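Local coordinates for haloacid dehalogenase domain protein hydrolase (Planctomyces limnophilus, PDB 4OVY) that probably works as a metal-dependent hydrolase of the haloacid dehalogenase superfamily, perhaps a phosphatase, and binds a calcium ion in the crystal, at residues E1-D9 with Q141-F149; D236-S247 with D278-W289. All blocks are in the same frame, centred on the assembly; numbering follows the deposited sequence.

Contact 1 (E1-D9 with Q141-F149); sequences EEPLPSWND and QPMLELLAF. With EDO (1,2-ethanediol), chain G; EDO (1,2-ethanediol), chain F.
Ser6 and Glu145 meet as a two-point grip, a local case of a helix carboxylate holding an irregular chain. Glu145 OE1 takes the backbone N of Ser6 on its syn lone pair at 2.8 Å, while OE2 accepts Ser6 OG at 2.6 Å. With CG of Glu145 anti to its own carbonyl carbon (chi1 -68°) and the chain extended beyond, the carboxylate reaches the type I turn from Leu4 to Trp7. Gln141 NE2, one helical turn back, donates to the same OE2 from its anti side at 3.1 Å, nearly straight at 175°, and so helps fix the group's rotation. Trp7 NE1 donates to Pro142 O at 2.8 Å, standing 39° out of the carbonyl plane with the oxygen near the indole plane; Leu146 N makes its helical bond on the opposite face. Met143 SE, the selenium of a selenomethionine, lies at the indole edge, 4.0 Å from Trp7 CZ2, a Met-aromatic contact. Farther along, Leu4 CD2 packs on Phe149 CB and Pro3 CB on Phe149 CE1. The N-terminal loop thus lines helix 141-152, with helix 11-24 against Leu4, Trp7 and Phe149, Trp298 edge-to-face with Trp7, and strand 38-41 behind Met143 and Leu146.

Contact 2 (D236-S247 with D278-W289); sequences DGDYEMLEYVTS and DRALTDATSKGW
Trp289 packs against Tyr239 and Leu242, illustrating how one large ring can serve several partners where helix segments 239-246 and 279-287, nearly parallel, have axes that come within 11.2 Å. Its CH2 corner points at the centre of the Tyr239 face in a T-shaped pair, with centroids 5.0 Å apart and planes at 82°. Leu242 covers one face of the indole, its CD1 making a CH-pi contact, while CB of Lys287 lies over the opposite face. Leu242 and Trp289 also touch Ile256 of strand 253-260, which seats the contact on the sheet of the HAD-type fold. Trp289 NE1 donates to Thr246 OG1 at 2.9 Å, close to the ring plane, and a water joins that hydroxyl to Ser247 OG and Lys287 O. Tyr239, its ring swung anti to the backbone N (chi1 -166°), carries its OH to Asp283 OD2, 2.6 Å away on the anti lone pair. Nearby, Lys287 NZ forms a salt bridge with Glu243 OE2 at 2.7 Å; Glu243 OE1 bonds Tyr192 of the second subunit. The side chain of Asp236, about 9 Å from the bound calcium ion, receives the start of helix 279-287: OD1 accepts Asp278 N (2.9 Å) and Ala280 N from opposite faces of the carboxylate, and OD2 accepts Arg279 N at 2.8 Å. Replacing Asp236 by an alanine is likely to leave these three amides without their acceptor and the first turn less firmly held. An aromatic centre is thus flanked by a bonded charge pair and by the Asp236 carboxylate, which, set at the N-terminal end of helix 279-287, is probably also favoured by the helix dipole.

Followed from the N terminus, contact 1 comes first: residues 1-9, ahead of helix 11-24, are met again by helix 141-152, closing a loop of 131 intervening residues that includes strand 38-41 and much of the helical part of the chain. Contact 2 opens only later and closes a much shorter, 30-residue loop holding strands 253-260 and 267-268, so the two stand in series, neither nested nor crossed. The centres of contact 1 and contact 2 lie about 23 Å apart, and the two do not touch. Contact 1 lays the N-terminal loop on a helix that touches strand 38-41; contact 2 pairs two helices over strand 253-260. Both strands belong to one mixed sheet.

Contact 1 (E1-D9 with Q141-F149)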
loop_
_atom_site.group_PDB
_atom_site.type_symbol
_atom_site.label_atom_id
_atom_site.label_comp_id
_atom_site.label_asym_id
_atom_site.label_seq_id
_atom_site.Cartn_x
_atom_site.Cartn_y
_atom_site.Cartn_z
ATOM N N GLU A 1 -5.626 -33.410 -12.141
ATOM C CA GLU A 1 -6.840 -32.681 -12.607
ATOM C C GLU A 1 -6.465 -31.291 -13.121
ATOM O O GLU A 1 -5.294 -30.900 -13.078
ATOM C CB GLU A 1 -7.861 -32.585 -11.479
ATOM N N GLU A 2 -7.462 -30.559 -13.617
ATOM C CA GLU A 2 -7.258 -29.208 -14.144
ATOM C C GLU A 2 -6.558 -28.285 -13.141
ATOM O O GLU A 2 -5.495 -27.743 -13.449
ATOM C CB GLU A 2 -8.592 -28.583 -14.592
ATOM C CG GLU A 2 -9.028 -28.958 -16.003
ATOM C CD GLU A 2 -8.198 -28.292 -17.091
ATOM O OE1 GLU A 2 -7.463 -27.325 -16.791
ATOM O OE2 GLU A 2 -8.286 -28.740 -18.254
ATOM N N PRO A 3 -7.144 -28.109 -11.937
ATOM C CA PRO A 3 -6.543 -27.168 -11.006
ATOM C C PRO A 3 -5.378 -27.803 -10.248
ATOM O O PRO A 3 -5.429 -28.995 -9.899
ATOM C CB PRO A 3 -7.693 -26.852 -10.057
ATOM C CG PRO A 3 -8.456 -28.129 -9.987
ATOM C CD PRO A 3 -8.282 -28.818 -11.318
ATOM N N LEU A 4 -4.335 -27.014 -10.012
ATOM C CA LEU A 4 -3.205 -27.453 -9.202
ATOM C C LEU A 4 -2.581 -28.765 -9.705
ATOM O O LEU A 4 -2.399 -29.703 -8.932
ATOM C CB LEU A 4 -3.660 -27.602 -7.743
ATOM C CG LEU A 4 -4.352 -26.383 -7.135
ATOM C CD1 LEU A 4 -4.638 -26.637 -5.665
ATOM C CD2 LEU A 4 -3.509 -25.126 -7.318
ATOM N N PRO A 5 -2.244 -28.828 -11.003
ATOM C CA PRO A 5 -1.767 -30.094 -11.586
ATOM C C PRO A 5 -0.466 -30.645 -10.996
ATOM O O PRO A 5 -0.241 -31.853 -11.053
ATOM C CB PRO A 5 -1.581 -29.760 -13.072
ATOM C CG PRO A 5 -1.482 -28.280 -13.135
ATOM C CD PRO A 5 -2.312 -27.752 -12.008
ATOM N N SER A 6 0.378 -29.778 -10.444
ATOM C CA SER A 6 1.636 -30.213 -9.824
ATOM C C SER A 6 1.477 -30.607 -8.351
ATOM O O SER A 6 2.467 -30.937 -7.697
ATOM C CB SER A 6 2.707 -29.119 -9.950
ATOM O OG SER A 6 3.054 -28.924 -11.305
ATOM N N TRP A 7 0.245 -30.576 -7.837
ATOM C CA TRP A 7 -0.036 -30.960 -6.459
ATOM C C TRP A 7 -0.646 -32.354 -6.404
ATOM O O TRP A 7 -1.690 -32.593 -7.009
ATOM C CB TRP A 7 -1.016 -29.980 -5.810
ATOM C CG TRP A 7 -0.517 -28.560 -5.672
ATOM C CD1 TRP A 7 -0.228 -27.684 -6.682
ATOM C CD2 TRP A 7 -0.280 -27.854 -4.451
ATOM N NE1 TRP A 7 0.176 -26.478 -6.163
ATOM C CE2 TRP A 7 0.153 -26.552 -4.796
ATOM C CE3 TRP A 7 -0.394 -28.189 -3.097
ATOM C CZ2 TRP A 7 0.480 -25.590 -3.836
ATOM C CZ3 TRP A 7 -0.075 -27.227 -2.142
ATOM C CH2 TRP A 7 0.357 -25.946 -2.517
ATOM N N ASN A 8 0.005 -33.258 -5.669
ATOM C CA ASN A 8 -0.542 -34.583 -5.359
ATOM C C ASN A 8 -1.731 -34.451 -4.417
ATOM O O ASN A 8 -1.939 -33.395 -3.820
ATOM C CB ASN A 8 0.501 -35.452 -4.637
ATOM C CG ASN A 8 1.658 -35.848 -5.521
ATOM O OD1 ASN A 8 1.488 -36.135 -6.708
ATOM N ND2 ASN A 8 2.846 -35.889 -4.938
ATOM N N ASP A 9 -2.486 -35.535 -4.247
ATOM C CA ASP A 9 -3.500 -35.557 -3.212
ATOM C C ASP A 9 -2.766 -35.458 -1.875
ATOM O O ASP A 9 -1.810 -36.183 -1.638
ATOM C CB ASP A 9 -4.347 -36.828 -3.274
ATOM C CG ASP A 9 -5.532 -36.793 -2.311
ATOM O OD1 ASP A 9 -5.952 -35.697 -1.861
ATOM O OD2 ASP A 9 -6.048 -37.874 -1.995
ATOM N N GLN A 141 7.013 -24.066 -8.941
ATOM C CA GLN A 141 5.975 -24.260 -9.937
ATOM C C GLN A 141 4.602 -24.525 -9.300
ATOM O O GLN A 141 3.598 -23.973 -9.759
ATOM C CB GLN A 141 6.373 -25.392 -10.897
ATOM C CG GLN A 141 5.291 -25.825 -11.872
ATOM C CD GLN A 141 4.899 -24.739 -12.863
ATOM O OE1 GLN A 141 5.721 -23.915 -13.273
ATOM N NE2 GLN A 141 3.641 -24.750 -13.271
ATOM N N PRO A 142 4.546 -25.350 -8.234
ATOM C CA PRO A 142 3.250 -25.535 -7.581
ATOM C C PRO A 142 2.667 -24.242 -6.999
ATOM O O PRO A 142 1.447 -24.074 -6.973
ATOM C CB PRO A 142 3.552 -26.556 -6.476
ATOM C CG PRO A 142 4.745 -27.294 -6.972
ATOM C CD PRO A 142 5.562 -26.255 -7.679
HETATM N N MSE A 143 3.519 -23.324 -6.558
HETATM C CA MSE A 143 3.034 -22.052 -6.025
HETATM C C MSE A 143 2.607 -21.138 -7.145
HETATM O O MSE A 143 1.671 -20.368 -6.984
HETATM C CB MSE A 143 4.079 -21.385 -5.122
HETATM C CG MSE A 143 4.427 -22.262 -3.920
HETATM SE SE MSE A 143 2.880 -22.541 -2.718
HETATM C CE MSE A 143 2.843 -20.724 -1.963
ATOM N N LEU A 144 3.270 -21.205 -8.295
ATOM C CA LEU A 144 2.799 -20.458 -9.467
ATOM C C LEU A 144 1.385 -20.903 -9.858
ATOM O O LEU A 144 0.529 -20.083 -10.198
ATOM C CB LEU A 144 3.735 -20.645 -10.653
ATOM C CG LEU A 144 5.187 -20.186 -10.511
ATOM C CD1 LEU A 144 5.892 -20.371 -11.850
ATOM C CD2 LEU A 144 5.269 -18.746 -10.034
ATOM N N GLU A 145 1.151 -22.207 -9.810
ATOM C CA GLU A 145 -0.182 -22.758 -10.055
ATOM C C GLU A 145 -1.196 -22.261 -9.027
ATOM O O GLU A 145 -2.315 -21.895 -9.383
ATOM C CB GLU A 145 -0.138 -24.285 -10.063
ATOM C CG GLU A 145 0.616 -24.844 -11.256
ATOM C CD GLU A 145 0.906 -26.323 -11.147
ATOM O OE1 GLU A 145 0.337 -26.992 -10.248
ATOM O OE2 GLU A 145 1.705 -26.817 -11.975
ATOM N N LEU A 146 -0.796 -22.239 -7.759
ATOM C CA LEU A 146 -1.678 -21.771 -6.691
ATOM C C LEU A 146 -2.043 -20.305 -6.878
ATOM O O LEU A 146 -3.207 -19.939 -6.763
ATOM C CB LEU A 146 -1.037 -22.004 -5.318
ATOM C CG LEU A 146 -1.824 -21.494 -4.110
ATOM C CD1 LEU A 146 -3.232 -22.091 -4.061
ATOM C CD2 LEU A 146 -1.059 -21.834 -2.847
ATOM N N LEU A 147 -1.051 -19.470 -7.181
ATOM C CA LEU A 147 -1.308 -18.052 -7.466
ATOM C C LEU A 147 -2.331 -17.859 -8.602
ATOM O O LEU A 147 -3.274 -17.081 -8.463
ATOM C CB LEU A 147 -0.005 -17.332 -7.815
ATOM C CG LEU A 147 0.961 -17.090 -6.653
ATOM C CD1 LEU A 147 2.324 -16.705 -7.203
ATOM C CD2 LEU A 147 0.435 -16.023 -5.703
ATOM N N ALA A 148 -2.143 -18.576 -9.708
ATOM C CA ALA A 148 -3.061 -18.490 -10.850
ATOM C C ALA A 148 -4.471 -18.955 -10.483
ATOM O O ALA A 148 -5.460 -18.327 -10.861
ATOM C CB ALA A 148 -2.530 -19.314 -12.024
ATOM N N PHE A 149 -4.545 -20.062 -9.749
ATOM C CA PHE A 149 -5.810 -20.645 -9.314
ATOM C C PHE A 149 -6.600 -19.645 -8.465
ATOM O O PHE A 149 -7.793 -19.442 -8.666
ATOM C CB PHE A 149 -5.533 -21.924 -8.518
ATOM C CG PHE A 149 -6.760 -22.562 -7.923
ATOM C CD1 PHE A 149 -7.714 -23.161 -8.739
ATOM C CD2 PHE A 149 -6.943 -22.599 -6.549
ATOM C CE1 PHE A 149 -8.839 -23.768 -8.193
ATOM C CE2 PHE A 149 -8.073 -23.200 -5.997
ATOM C CZ PHE A 149 -9.022 -23.785 -6.821
HETATM C C1 EDO G . 7.085 -36.801 -5.158
HETATM O O1 EDO G . 5.951 -36.958 -4.301
HETATM C C2 EDO G . 6.642 -36.743 -6.618
HETATM O O2 EDO G . 5.212 -36.744 -6.710
HETATM C C1 EDO F . 0.904 -20.645 -14.201
HETATM O O1 EDO F . -0.245 -21.494 -14.146
HETATM C C2 EDO F . 2.152 -21.487 -13.991
HETATM O O2 EDO F . 2.200 -22.524 -14.979
HETATM O O HOH W 1 -3.983 -23.995 -11.222
#

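Contact 2 (D236-S247 with D278-W289)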
loop_
_atom_site.group_PDB
_atom_site.type_symbol
_atom_site.label_atom_id
_atom_site.label_comp_id
_atom_site.label_asym_id
_atom_site.label_seq_id
_atom_site.Cartn_x
_atom_site.Cartn_y
_atom_site.Cartn_z
ATOM N N ASP A 236 9.211 -19.175 11.100
ATOM C CA ASP A 236 8.703 -18.581 12.327
ATOM C C ASP A 236 8.457 -17.077 12.203
ATOM O O ASP A 236 7.639 -16.534 12.927
ATOM C CB ASP A 236 9.633 -18.894 13.498
ATOM C CG ASP A 236 9.526 -20.339 13.957
ATOM O OD1 ASP A 236 8.729 -21.130 13.375
ATOM O OD2 ASP A 236 10.247 -20.695 14.915
ATOM N N GLY A 237 9.155 -16.416 11.278
ATOM C CA GLY A 237 8.867 -15.023 10.940
ATOM C C GLY A 237 7.474 -14.770 10.368
ATOM O O GLY A 237 7.031 -13.626 10.323
ATOM N N ASP A 238 6.787 -15.836 9.946
ATOM C CA ASP A 238 5.415 -15.768 9.438
ATOM C C ASP A 238 4.336 -16.059 10.487
ATOM O O ASP A 238 3.142 -16.018 10.170
ATOM C CB ASP A 238 5.254 -16.766 8.281
ATOM C CG ASP A 238 6.110 -16.412 7.092
ATOM O OD1 ASP A 238 6.037 -15.245 6.657
ATOM O OD2 ASP A 238 6.847 -17.289 6.595
ATOM N N TYR A 239 4.745 -16.326 11.727
ATOM C CA TYR A 239 3.817 -16.763 12.779
ATOM C C TYR A 239 2.680 -15.765 12.989
ATOM O O TYR A 239 1.520 -16.146 12.980
ATOM C CB TYR A 239 4.556 -16.990 14.109
ATOM C CG TYR A 239 3.765 -17.750 15.163
ATOM C CD1 TYR A 239 2.702 -17.152 15.832
ATOM C CD2 TYR A 239 4.105 -19.053 15.516
ATOM C CE1 TYR A 239 1.982 -17.834 16.802
ATOM C CE2 TYR A 239 3.393 -19.742 16.492
ATOM C CZ TYR A 239 2.329 -19.126 17.125
ATOM O OH TYR A 239 1.604 -19.786 18.095
ATOM N N GLU A 240 3.017 -14.492 13.188
ATOM C CA GLU A 240 2.001 -13.474 13.435
ATOM C C GLU A 240 1.085 -13.247 12.228
ATOM O O GLU A 240 -0.114 -13.054 12.401
ATOM C CB GLU A 240 2.631 -12.160 13.903
ATOM C CG GLU A 240 3.238 -12.234 15.307
ATOM C CD GLU A 240 4.719 -12.577 15.330
ATOM O OE1 GLU A 240 5.253 -13.136 14.335
ATOM O OE2 GLU A 240 5.352 -12.287 16.374
HETATM N N MSE A 241 1.633 -13.289 11.015
HETATM C CA MSE A 241 0.798 -13.167 9.814
HETATM C C MSE A 241 -0.243 -14.279 9.775
HETATM O O MSE A 241 -1.423 -14.017 9.557
HETATM C CB MSE A 241 1.638 -13.156 8.536
HETATM C CG MSE A 241 0.734 -13.199 7.304
HETATM SE SE MSE A 241 1.783 -13.172 5.639
HETATM C CE MSE A 241 2.578 -14.978 5.727
ATOM N N LEU A 242 0.175 -15.524 9.975
ATOM C CA LEU A 242 -0.757 -16.661 9.940
ATOM C C LEU A 242 -1.792 -16.567 11.066
ATOM O O LEU A 242 -2.985 -16.782 10.848
ATOM C CB LEU A 242 0.008 -17.980 10.026
ATOM C CG LEU A 242 0.952 -18.296 8.853
ATOM C CD1 LEU A 242 1.912 -19.426 9.204
ATOM C CD2 LEU A 242 0.174 -18.640 7.604
ATOM N N GLU A 243 -1.330 -16.219 12.266
ATOM C CA GLU A 243 -2.214 -16.080 13.426
ATOM C C GLU A 243 -3.282 -15.001 13.212
ATOM O O GLU A 243 -4.464 -15.197 13.524
ATOM C CB GLU A 243 -1.374 -15.758 14.661
ATOM C CG GLU A 243 -2.127 -15.697 15.970
ATOM C CD GLU A 243 -1.176 -15.530 17.139
ATOM O OE1 GLU A 243 -0.494 -14.486 17.207
ATOM O OE2 GLU A 243 -1.097 -16.455 17.975
ATOM N N TYR A 244 -2.858 -13.873 12.656
ATOM C CA TYR A 244 -3.740 -12.755 12.358
ATOM C C TYR A 244 -4.870 -13.193 11.429
ATOM O O TYR A 244 -6.018 -12.779 11.593
ATOM C CB TYR A 244 -2.907 -11.621 11.734
ATOM C CG TYR A 244 -3.673 -10.389 11.309
ATOM C CD1 TYR A 244 -4.524 -9.724 12.187
ATOM C CD2 TYR A 244 -3.516 -9.862 10.030
ATOM C CE1 TYR A 244 -5.220 -8.590 11.794
ATOM C CE2 TYR A 244 -4.203 -8.730 9.628
ATOM C CZ TYR A 244 -5.047 -8.091 10.511
ATOM O OH TYR A 244 -5.722 -6.962 10.107
ATOM N N VAL A 245 -4.534 -14.052 10.475
ATOM C CA VAL A 245 -5.493 -14.559 9.490
ATOM C C VAL A 245 -6.402 -15.676 10.029
ATOM O O VAL A 245 -7.600 -15.706 9.715
ATOM C CB VAL A 245 -4.743 -15.043 8.225
ATOM C CG1 VAL A 245 -5.653 -15.844 7.299
ATOM C CG2 VAL A 245 -4.150 -13.844 7.493
ATOM N N THR A 246 -5.855 -16.577 10.844
ATOM C CA THR A 246 -6.578 -17.801 11.222
ATOM C C THR A 246 -7.218 -17.811 12.611
ATOM O O THR A 246 -8.167 -18.554 12.826
ATOM C CB THR A 246 -5.663 -19.041 11.163
ATOM O OG1 THR A 246 -4.647 -18.938 12.168
ATOM C CG2 THR A 246 -5.022 -19.197 9.786
ATOM N N SER A 247 -6.688 -17.027 13.547
ATOM C CA SER A 247 -7.044 -17.172 14.970
ATOM C C SER A 247 -8.189 -16.271 15.407
ATOM O O SER A 247 -8.670 -15.445 14.633
ATOM C CB SER A 247 -5.815 -16.921 15.853
ATOM O OG SER A 247 -4.834 -17.921 15.628
ATOM N N ASP A 278 10.176 -23.618 13.382
ATOM C CA ASP A 278 10.257 -24.330 14.649
ATOM C C ASP A 278 8.983 -24.105 15.450
ATOM O O ASP A 278 8.153 -25.005 15.556
ATOM C CB ASP A 278 11.500 -23.875 15.413
ATOM C CG ASP A 278 11.652 -24.535 16.775
ATOM O OD1 ASP A 278 11.050 -25.598 17.044
ATOM O OD2 ASP A 278 12.409 -23.979 17.582
ATOM N N ARG A 279 8.812 -22.899 15.980
ATOM C CA ARG A 279 7.637 -22.582 16.790
ATOM C C ARG A 279 6.334 -22.717 15.993
ATOM O O ARG A 279 5.332 -23.240 16.502
ATOM C CB ARG A 279 7.753 -21.167 17.368
ATOM C CG ARG A 279 9.051 -20.876 18.119
ATOM C CD ARG A 279 9.325 -21.896 19.204
ATOM N NE ARG A 279 10.629 -21.697 19.825
ATOM C CZ ARG A 279 11.131 -22.483 20.770
ATOM N NH1 ARG A 279 10.434 -23.522 21.220
ATOM N NH2 ARG A 279 12.335 -22.229 21.272
ATOM N N ALA A 280 6.351 -22.259 14.747
ATOM C CA ALA A 280 5.164 -22.334 13.896
ATOM C C ALA A 280 4.802 -23.777 13.552
ATOM O O ALA A 280 3.622 -24.114 13.442
ATOM C CB ALA A 280 5.364 -21.521 12.621
ATOM N N LEU A 281 5.820 -24.616 13.369
ATOM C CA LEU A 281 5.617 -26.034 13.052
ATOM C C LEU A 281 5.024 -26.787 14.245
ATOM O O LEU A 281 4.059 -27.542 14.111
ATOM C CB LEU A 281 6.945 -26.659 12.613
ATOM C CG LEU A 281 6.950 -28.096 12.098
ATOM C CD1 LEU A 281 5.956 -28.272 10.961
ATOM C CD2 LEU A 281 8.355 -28.474 11.654
ATOM N N THR A 282 5.594 -26.557 15.421
ATOM C CA THR A 282 5.075 -27.155 16.644
ATOM C C THR A 282 3.610 -26.775 16.904
ATOM O O THR A 282 2.835 -27.614 17.343
ATOM C CB THR A 282 5.965 -26.765 17.832
ATOM O OG1 THR A 282 7.269 -27.318 17.617
ATOM C CG2 THR A 282 5.406 -27.279 19.165
ATOM N N ASP A 283 3.236 -25.528 16.610
ATOM C CA ASP A 283 1.880 -25.041 16.875
ATOM C C ASP A 283 0.890 -25.275 15.731
ATOM O O ASP A 283 -0.304 -24.999 15.888
ATOM C CB ASP A 283 1.902 -23.552 17.223
ATOM C CG ASP A 283 2.291 -23.289 18.667
ATOM O OD1 ASP A 283 2.546 -24.252 19.423
ATOM O OD2 ASP A 283 2.331 -22.104 19.044
ATOM N N ALA A 284 1.362 -25.795 14.601
ATOM C CA ALA A 284 0.514 -25.912 13.409
ATOM C C ALA A 284 -0.804 -26.646 13.682
ATOM O O ALA A 284 -1.873 -26.153 13.337
ATOM C CB ALA A 284 1.267 -26.599 12.279
ATOM N N THR A 285 -0.722 -27.824 14.293
ATOM C CA THR A 285 -1.915 -28.621 14.566
ATOM C C THR A 285 -2.905 -27.852 15.437
ATOM O O THR A 285 -4.083 -27.767 15.099
ATOM C CB THR A 285 -1.558 -29.969 15.219
ATOM O OG1 THR A 285 -0.771 -30.735 14.304
ATOM C CG2 THR A 285 -2.814 -30.760 15.568
ATOM N N SER A 286 -2.428 -27.271 16.534
ATOM C CA SER A 286 -3.308 -26.534 17.438
ATOM C C SER A 286 -3.936 -25.311 16.767
ATOM O O SER A 286 -5.055 -24.938 17.102
ATOM C CB SER A 286 -2.570 -26.112 18.711
ATOM O OG SER A 286 -1.509 -25.220 18.411
ATOM N N LYS A 287 -3.216 -24.697 15.829
ATOM C CA LYS A 287 -3.711 -23.516 15.102
ATOM C C LYS A 287 -4.596 -23.867 13.897
ATOM O O LYS A 287 -5.303 -23.003 13.374
ATOM C CB LYS A 287 -2.531 -22.662 14.616
ATOM C CG LYS A 287 -1.691 -22.045 15.727
ATOM C CD LYS A 287 -2.452 -20.965 16.475
ATOM C CE LYS A 287 -1.505 -20.031 17.216
ATOM N NZ LYS A 287 -2.250 -18.931 17.875
ATOM N N GLY A 288 -4.555 -25.119 13.451
ATOM C CA GLY A 288 -5.244 -25.522 12.224
ATOM C C GLY A 288 -4.473 -25.146 10.965
ATOM O O GLY A 288 -5.023 -25.140 9.859
ATOM N N TRP A 289 -3.194 -24.829 11.127
ATOM C CA TRP A 289 -2.330 -24.522 9.993
ATOM C C TRP A 289 -1.970 -25.799 9.238
ATOM O O TRP A 289 -1.528 -26.784 9.827
ATOM C CB TRP A 289 -1.056 -23.811 10.459
ATOM C CG TRP A 289 -1.298 -22.475 11.108
ATOM C CD1 TRP A 289 -2.395 -21.680 10.966
ATOM C CD2 TRP A 289 -0.401 -21.764 11.984
ATOM N NE1 TRP A 289 -2.249 -20.530 11.708
ATOM C CE2 TRP A 289 -1.033 -20.556 12.338
ATOM C CE3 TRP A 289 0.861 -22.046 12.516
ATOM C CZ2 TRP A 289 -0.438 -19.617 13.181
ATOM C CZ3 TRP A 289 1.450 -21.110 13.360
ATOM C CH2 TRP A 289 0.800 -19.915 13.684
HETATM O O HOH W 2 -5.643 -20.430 14.288
#